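Local coordinates for protein arsenite methyltransferase (Chlamydomonas reinhardtii, PDB 5EVJ) that probably methylates trivalent arsenic, transferring methyl groups from S-adenosylmethionine to give methylated arsenicals, at residues G148-D160 with S175-V188. The protein carries 15 engineered substitutions. Sequence-based numbering, arbitrary orientation.
Engineered in segment 175-188: Ala185 (natural residue Cys).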
ATOM      1  N   GLY A 148      14.754   8.428  10.165  1.00 33.88           N
ATOM      2  CA  GLY A 148      13.866   9.557   9.853  1.00 32.41           C
ATOM      3  C   GLY A 148      12.511   9.503  10.461  1.00 33.76           C
ATOM      4  O   GLY A 148      12.147   8.536  11.093  1.00 38.27           O
ATOM      5  N   GLU A 149      11.756  10.569  10.267  1.00 37.40           N
ATOM      6  CA  GLU A 149      10.367  10.542  10.600  1.00 35.18           C
ATOM      7  C   GLU A 149       9.500  10.426   9.364  1.00 33.51           C
ATOM      8  O   GLU A 149       9.552  11.266   8.441  1.00 29.20           O
ATOM      9  CB  GLU A 149       9.977  11.790  11.329  1.00 44.59           C
ATOM     10  CG  GLU A 149      10.490  11.876  12.761  1.00 55.80           C
ATOM     11  CD  GLU A 149      10.363  13.309  13.261  1.00 63.20           C
ATOM     12  OE1 GLU A 149      10.931  14.233  12.618  1.00 63.24           O
ATOM     13  OE2 GLU A 149       9.662  13.520  14.271  1.00 69.73           O
ATOM     14  N   ILE A 150       8.622   9.428   9.396  1.00 32.84           N
ATOM     15  CA  ILE A 150       7.736   9.231   8.254  1.00 32.42           C
ATOM     16  C   ILE A 150       6.947  10.455   7.868  1.00 32.06           C
ATOM     17  O   ILE A 150       6.637  10.580   6.682  1.00 31.31           O
ATOM     18  CB  ILE A 150       6.928   7.938   8.306  1.00 34.78           C
ATOM     19  CG1 ILE A 150       5.996   7.908   9.523  1.00 30.75           C
ATOM     20  CG2 ILE A 150       7.858   6.702   8.277  1.00 26.17           C
ATOM     21  CD1 ILE A 150       5.242   6.605   9.532  1.00 29.70           C
ATOM     22  N   GLU A 151       6.772  11.422   8.800  1.00 28.51           N
ATOM     23  CA  GLU A 151       6.074  12.717   8.511  1.00 27.52           C
ATOM     24  C   GLU A 151       6.897  13.687   7.711  1.00 28.83           C
ATOM     25  O   GLU A 151       6.358  14.707   7.252  1.00 30.72           O
ATOM     26  CB  GLU A 151       5.664  13.473   9.803  1.00 28.85           C
ATOM     27  CG  GLU A 151       4.675  12.721  10.745  1.00 28.78           C
ATOM     28  CD  GLU A 151       5.251  11.454  11.344  1.00 29.71           C
ATOM     29  OE1 GLU A 151       6.487  11.289  11.360  1.00 34.49           O
ATOM     30  OE2 GLU A 151       4.489  10.595  11.833  1.00 35.53           O
ATOM     31  N   TYR A 152       8.210  13.433   7.587  1.00 30.11           N
ATOM     32  CA  TYR A 152       9.165  14.465   7.082  1.00 31.52           C
ATOM     33  C   TYR A 152      10.125  13.919   6.040  1.00 36.04           C
ATOM     34  O   TYR A 152      11.343  14.114   6.105  1.00 43.18           O
ATOM     35  CB  TYR A 152       9.918  15.193   8.231  1.00 31.06           C
ATOM     36  CG  TYR A 152       9.005  16.148   8.987  1.00 30.70           C
ATOM     37  CD1 TYR A 152       8.725  17.432   8.459  1.00 30.98           C
ATOM     38  CD2 TYR A 152       8.402  15.764  10.158  1.00 25.62           C
ATOM     39  CE1 TYR A 152       7.835  18.273   9.090  1.00 31.14           C
ATOM     40  CE2 TYR A 152       7.526  16.613  10.849  1.00 27.72           C
ATOM     41  CZ  TYR A 152       7.240  17.859  10.301  1.00 33.92           C
ATOM     42  OH  TYR A 152       6.374  18.741  10.948  1.00 34.71           O
ATOM     43  N   LEU A 153       9.567  13.287   5.021  1.00 31.49           N
ATOM     44  CA  LEU A 153      10.409  12.700   4.015  1.00 26.05           C
ATOM     45  C   LEU A 153      11.329  13.734   3.429  1.00 25.03           C
ATOM     46  O   LEU A 153      12.411  13.380   3.006  1.00 28.66           O
ATOM     47  CB  LEU A 153       9.559  12.024   2.945  1.00 23.69           C
ATOM     48  CG  LEU A 153       8.628  10.927   3.489  1.00 23.32           C
ATOM     49  CD1 LEU A 153       7.975  10.162   2.356  1.00 18.46           C
ATOM     50  CD2 LEU A 153       9.357   9.978   4.409  1.00 23.26           C
ATOM     51  N   ASP A 154      10.897  14.997   3.358  1.00 23.82           N
ATOM     52  CA  ASP A 154      11.765  16.124   2.869  1.00 29.64           C
ATOM     53  C   ASP A 154      12.996  16.231   3.808  1.00 29.95           C
ATOM     54  O   ASP A 154      14.121  16.321   3.364  1.00 31.57           O
ATOM     55  CB  ASP A 154      10.994  17.478   2.852  1.00 26.73           C
ATOM     56  CG  ASP A 154      10.065  17.623   4.080  1.00 24.45           C
ATOM     57  OD1 ASP A 154      10.014  16.723   4.925  1.00 28.60           O
ATOM     58  OD2 ASP A 154       9.317  18.561   4.197  1.00 31.10           O
ATOM     59  N   ARG A 155      12.774  16.138   5.105  1.00 33.47           N
ATOM     60  CA  ARG A 155      13.925  16.214   6.038  1.00 39.75           C
ATOM     61  C   ARG A 155      14.849  15.060   5.863  1.00 36.62           C
ATOM     62  O   ARG A 155      16.028  15.252   5.918  1.00 36.89           O
ATOM     63  CB  ARG A 155      13.505  16.394   7.487  1.00 36.15           C
ATOM     64  CG  ARG A 155      12.940  17.792   7.655  1.00 36.64           C
ATOM     65  CD  ARG A 155      12.632  18.030   9.110  1.00 39.31           C
ATOM     66  NE  ARG A 155      11.755  19.183   9.268  1.00 43.01           N
ATOM     67  CZ  ARG A 155      10.962  19.335  10.317  1.00 46.92           C
ATOM     68  NH1 ARG A 155      10.970  18.391  11.273  1.00 45.77           N
ATOM     69  NH2 ARG A 155      10.160  20.392  10.399  1.00 41.37           N
ATOM     70  N   ALA A 156      14.308  13.887   5.550  1.00 35.35           N
ATOM     71  CA  ALA A 156      15.123  12.735   5.221  1.00 30.34           C
ATOM     72  C   ALA A 156      15.791  12.877   3.838  1.00 31.41           C
ATOM     73  O   ALA A 156      16.474  11.953   3.409  1.00 32.24           O
ATOM     74  CB  ALA A 156      14.285  11.467   5.272  1.00 30.19           C
ATOM     75  N   GLY A 157      15.616  14.005   3.144  1.00 28.42           N
ATOM     76  CA  GLY A 157      16.283  14.167   1.834  1.00 30.28           C
ATOM     77  C   GLY A 157      15.588  13.477   0.656  1.00 34.70           C
ATOM     78  O   GLY A 157      16.179  13.334  -0.409  1.00 33.39           O
ATOM     79  N   LEU A 158      14.324  13.051   0.822  1.00 34.91           N
ATOM     80  CA  LEU A 158      13.625  12.357  -0.287  1.00 29.23           C
ATOM     81  C   LEU A 158      12.917  13.318  -1.223  1.00 29.47           C
ATOM     82  O   LEU A 158      11.981  14.098  -0.812  1.00 32.54           O
ATOM     83  CB  LEU A 158      12.704  11.265   0.237  1.00 24.33           C
ATOM     84  CG  LEU A 158      13.381  10.270   1.185  1.00 25.03           C
ATOM     85  CD1 LEU A 158      12.417   9.238   1.759  1.00 21.94           C
ATOM     86  CD2 LEU A 158      14.609   9.579   0.558  1.00 21.52           C
ATOM     87  N   GLU A 159      13.354  13.250  -2.481  1.00 26.16           N
ATOM     88  CA  GLU A 159      12.924  14.150  -3.510  1.00 28.83           C
ATOM     89  C   GLU A 159      11.538  13.773  -4.096  1.00 28.64           C
ATOM     90  O   GLU A 159      11.104  12.626  -4.049  1.00 27.93           O
ATOM     91  CB  GLU A 159      13.927  14.146  -4.694  1.00 35.54           C
ATOM     92  CG  GLU A 159      15.443  14.241  -4.405  1.00 40.92           C
ATOM     93  CD  GLU A 159      15.892  15.624  -3.892  1.00 53.26           C
ATOM     94  OE1 GLU A 159      15.145  16.639  -4.012  1.00 49.47           O
ATOM     95  OE2 GLU A 159      17.025  15.719  -3.347  1.00 64.31           O
ATOM     96  N   ASP A 160      10.902  14.774  -4.686  1.00 28.30           N
ATOM     97  CA  ASP A 160       9.677  14.676  -5.433  1.00 29.96           C
ATOM     98  C   ASP A 160       9.840  13.620  -6.484  1.00 31.91           C
ATOM     99  O   ASP A 160      10.893  13.523  -7.090  1.00 32.07           O
ATOM    100  CB  ASP A 160       9.446  16.001  -6.158  1.00 26.61           C
ATOM    101  CG  ASP A 160       9.126  17.104  -5.234  1.00 28.73           C
ATOM    102  OD1 ASP A 160       9.299  16.971  -4.009  1.00 29.01           O
ATOM    103  OD2 ASP A 160       8.715  18.161  -5.732  1.00 35.49           O
ATOM    104  N   SER A 175       1.251   7.797  13.662  1.00 36.65           N
ATOM    105  CA  SER A 175       1.678   9.124  13.295  1.00 36.68           C
ATOM    106  C   SER A 175       0.958  10.197  14.128  1.00 42.64           C
ATOM    107  O   SER A 175      -0.246  10.125  14.324  1.00 43.36           O
ATOM    108  CB  SER A 175       1.444   9.400  11.820  1.00 36.31           C
ATOM    109  OG  SER A 175       1.740  10.773  11.529  1.00 39.83           O
ATOM    110  N   PRO A 176       1.715  11.219  14.588  1.00 47.18           N
ATOM    111  CA  PRO A 176       1.135  12.441  15.139  1.00 46.19           C
ATOM    112  C   PRO A 176       0.628  13.395  14.054  1.00 50.60           C
ATOM    113  O   PRO A 176       0.042  14.444  14.383  1.00 42.86           O
ATOM    114  CB  PRO A 176       2.331  13.101  15.854  1.00 46.13           C
ATOM    115  CG  PRO A 176       3.537  12.600  15.095  1.00 46.61           C
ATOM    116  CD  PRO A 176       3.188  11.167  14.805  1.00 43.69           C
ATOM    117  N   ASP A 177       0.872  13.060  12.781  1.00 45.08           N
ATOM    118  CA  ASP A 177       0.450  13.931  11.673  1.00 37.21           C
ATOM    119  C   ASP A 177       0.173  13.071  10.435  1.00 36.25           C
ATOM    120  O   ASP A 177       0.839  13.203   9.434  1.00 38.30           O
ATOM    121  CB  ASP A 177       1.519  14.999  11.396  1.00 30.86           C
ATOM    122  CG  ASP A 177       0.977  16.155  10.565  1.00 36.99           C
ATOM    123  OD1 ASP A 177      -0.150  16.009  10.044  1.00 32.48           O
ATOM    124  OD2 ASP A 177       1.646  17.229  10.442  1.00 39.83           O
ATOM    125  N   LYS A 178      -0.780  12.153  10.532  1.00 33.85           N
ATOM    126  CA  LYS A 178      -1.280  11.415   9.371  1.00 35.16           C
ATOM    127  C   LYS A 178      -1.304  12.180   8.044  1.00 34.34           C
ATOM    128  O   LYS A 178      -0.812  11.680   7.059  1.00 34.69           O
ATOM    129  CB  LYS A 178      -2.643  10.885   9.655  1.00 32.52           C
ATOM    130  CG  LYS A 178      -2.581   9.474  10.126  1.00 37.54           C
ATOM    131  CD  LYS A 178      -3.894   9.102  10.735  1.00 41.50           C
ATOM    132  CE  LYS A 178      -3.928   7.619  10.927  1.00 47.38           C
ATOM    133  NZ  LYS A 178      -5.327   7.337  11.327  1.00 62.45           N
ATOM    134  N   ALA A 179      -1.822  13.402   8.062  1.00 31.20           N
ATOM    135  CA  ALA A 179      -1.973  14.186   6.851  1.00 33.20           C
ATOM    136  C   ALA A 179      -0.612  14.422   6.196  1.00 31.17           C
ATOM    137  O   ALA A 179      -0.462  14.355   4.960  1.00 37.79           O
ATOM    138  CB  ALA A 179      -2.700  15.528   7.150  1.00 29.68           C
ATOM    139  N   ARG A 180       0.381  14.721   7.013  1.00 26.49           N
ATOM    140  CA  ARG A 180       1.724  14.940   6.477  1.00 27.20           C
ATOM    141  C   ARG A 180       2.370  13.710   5.886  1.00 22.08           C
ATOM    142  O   ARG A 180       2.964  13.804   4.833  1.00 23.75           O
ATOM    143  CB  ARG A 180       2.700  15.631   7.457  1.00 27.87           C
ATOM    144  CG  ARG A 180       3.249  16.881   6.767  1.00 30.52           C
ATOM    145  CD  ARG A 180       4.343  17.660   7.491  1.00 33.30           C
ATOM    146  NE  ARG A 180       5.536  17.060   6.965  1.00 45.59           N
ATOM    147  CZ  ARG A 180       6.447  17.657   6.208  1.00 42.49           C
ATOM    148  NH1 ARG A 180       6.406  18.955   5.944  1.00 35.47           N
ATOM    149  NH2 ARG A 180       7.432  16.906   5.756  1.00 39.30           N
ATOM    150  N   VAL A 181       2.232  12.572   6.539  1.00 20.69           N
ATOM    151  CA  VAL A 181       2.749  11.329   5.988  1.00 24.07           C
ATOM    152  C   VAL A 181       2.096  11.084   4.616  1.00 25.59           C
ATOM    153  O   VAL A 181       2.776  10.831   3.632  1.00 24.98           O
ATOM    154  CB  VAL A 181       2.367  10.153   6.911  1.00 25.88           C
ATOM    155  CG1 VAL A 181       2.843   8.817   6.335  1.00 26.40           C
ATOM    156  CG2 VAL A 181       2.831  10.406   8.315  1.00 23.87           C
ATOM    157  N   LEU A 182       0.767  11.222   4.563  1.00 25.11           N
ATOM    158  CA  LEU A 182       0.033  11.014   3.333  1.00 28.56           C
ATOM    159  C   LEU A 182       0.511  11.980   2.283  1.00 27.89           C
ATOM    160  O   LEU A 182       0.827  11.559   1.171  1.00 26.74           O
ATOM    161  CB  LEU A 182      -1.479  11.154   3.585  1.00 29.94           C
ATOM    162  CG  LEU A 182      -2.225   9.870   3.915  1.00 33.78           C
ATOM    163  CD1 LEU A 182      -1.381   8.676   4.274  1.00 34.61           C
ATOM    164  CD2 LEU A 182      -3.293  10.052   4.976  1.00 33.73           C
ATOM    165  N   SER A 183       0.589  13.269   2.618  1.00 23.81           N
ATOM    166  CA  SER A 183       0.972  14.240   1.582  1.00 25.61           C
ATOM    167  C   SER A 183       2.443  14.091   1.141  1.00 22.87           C
ATOM    168  O   SER A 183       2.789  14.355  -0.037  1.00 19.86           O
ATOM    169  CB  SER A 183       0.632  15.695   1.986  1.00 29.03           C
ATOM    170  OG  SER A 183       1.394  16.158   3.091  1.00 34.00           O
ATOM    171  N   GLU A 184       3.269  13.572   2.048  1.00 20.93           N
ATOM    172  CA  GLU A 184       4.673  13.272   1.694  1.00 22.54           C
ATOM    173  C   GLU A 184       4.794  12.085   0.747  1.00 24.14           C
ATOM    174  O   GLU A 184       5.514  12.177  -0.295  1.00 28.04           O
ATOM    175  CB  GLU A 184       5.552  13.117   2.960  1.00 23.54           C
ATOM    176  CG  GLU A 184       5.750  14.528   3.570  1.00 27.33           C
ATOM    177  CD  GLU A 184       6.793  15.342   2.802  1.00 32.42           C
ATOM    178  OE1 GLU A 184       6.421  16.292   2.001  1.00 33.42           O
ATOM    179  OE2 GLU A 184       8.006  14.996   3.012  1.00 27.30           O
ATOM    180  N   ALA A 185       4.098  10.977   1.088  1.00 23.56           N
ATOM    181  CA  ALA A 185       3.915   9.836   0.156  1.00 21.07           C
ATOM    182  C   ALA A 185       3.537  10.356  -1.204  1.00 20.41           C
ATOM    183  O   ALA A 185       4.222  10.095  -2.215  1.00 20.50           O
ATOM    184  CB  ALA A 185       2.851   8.877   0.655  1.00 19.02           C
ATOM    185  N   TYR A 186       2.520  11.207  -1.209  1.00 19.86           N
ATOM    186  CA  TYR A 186       2.039  11.769  -2.455  1.00 21.25           C
ATOM    187  C   TYR A 186       3.165  12.542  -3.203  1.00 23.71           C
ATOM    188  O   TYR A 186       3.253  12.474  -4.458  1.00 22.27           O
ATOM    189  CB  TYR A 186       0.804  12.654  -2.244  1.00 17.86           C
ATOM    190  CG  TYR A 186       0.166  13.023  -3.543  1.00 17.25           C
ATOM    191  CD1 TYR A 186       0.595  14.168  -4.301  1.00 17.32           C
ATOM    192  CD2 TYR A 186      -0.833  12.212  -4.077  1.00 17.44           C
ATOM    193  CE1 TYR A 186      -0.006  14.507  -5.524  1.00 16.22           C
ATOM    194  CE2 TYR A 186      -1.456  12.544  -5.283  1.00 16.74           C
ATOM    195  CZ  TYR A 186      -1.024  13.664  -6.004  1.00 19.07           C
ATOM    196  OH  TYR A 186      -1.659  13.902  -7.212  1.00 22.95           O
ATOM    197  N   ARG A 187       3.990  13.277  -2.441  1.00 24.30           N
ATOM    198  CA  ARG A 187       5.006  14.140  -3.063  1.00 23.38           C
ATOM    199  C   ARG A 187       6.127  13.279  -3.637  1.00 21.89           C
ATOM    200  O   ARG A 187       6.613  13.568  -4.706  1.00 21.07           O
ATOM    201  CB  ARG A 187       5.562  15.145  -2.033  1.00 24.20           C
ATOM    202  CG  ARG A 187       6.681  16.079  -2.544  1.00 25.15           C
ATOM    203  CD  ARG A 187       7.344  16.986  -1.419  1.00 23.54           C
ATOM    204  NE  ARG A 187       7.928  16.178  -0.327  1.00 24.48           N
ATOM    205  CZ  ARG A 187       9.102  15.546  -0.420  1.00 25.52           C
ATOM    206  NH1 ARG A 187       9.561  14.809   0.588  1.00 21.52           N
ATOM    207  NH2 ARG A 187       9.838  15.670  -1.519  1.00 23.29           N
ATOM    208  N   VAL A 188       6.571  12.255  -2.902  1.00 20.37           N
ATOM    209  CA  VAL A 188       7.696  11.466  -3.388  1.00 20.14           C
ATOM    210  C   VAL A 188       7.333  10.413  -4.488  1.00 23.08           C
ATOM    211  O   VAL A 188       8.249   9.825  -5.121  1.00 24.29           O
ATOM    212  CB  VAL A 188       8.450  10.774  -2.229  1.00 19.88           C
ATOM    213  CG1 VAL A 188       8.906  11.803  -1.135  1.00 17.39           C
ATOM    214  CG2 VAL A 188       7.636   9.622  -1.676  1.00 15.18           C
TER
HETATM  215  O   HOH W   1       3.931  17.429  11.749  1.00 40.17           O
HETATM  216  O   HOH W   2       7.918  18.924   1.818  1.00 36.62           O
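Bends in two arginine side chains, at chi3 of Arg180 and, more sharply, at chi3 of Arg187 (58°), turn their guanidinium groups from helix 178-188 onto the backbone of 148-160. Arg180 grips one carbonyl oxygen side-on: NE bonds to Glu151 O, and Arg180 NH2 reaches the same Glu151 O at 2.9 Å in the carbonyl plane. Arg180 NH2 also makes a salt-bridge hydrogen bond to Asp154 OD2 at 3.0 Å. The guanidinium lies over one face of the Tyr152 ring, offset toward the rim with the planes 25° apart; Arg155 NH1 covers the opposite face. Arg187 works end-on, NH1 and NH2 converging on Leu158 O, while Arg187 NH2 meets Asp160 OD1 at 2.9 Å. Its NE and NH1 take the two oxygens of Glu184, and Glu184 OE2 in turn accepts from Asp154 N at 2.9 Å. An alanine in place of Arg187 would probably leave Leu158 O without both these donors and the carboxylates of Asp160 and Glu184 without their shared cation. Below this polar layer Leu153 CD1 packs on Val188 CG1 at 4.0 Å, and both residues rest on Leu88 of strand 86-90. The loop between strands 143-147 and 163-169 is thus fastened to a helix flanking the Rossmann-like methyltransferase sheet. Glu184 OE2 lies only 3.3 Å from Asp154 OD1, a closeness of like charges that the two arginines probably offset, favouring ionised carboxylates.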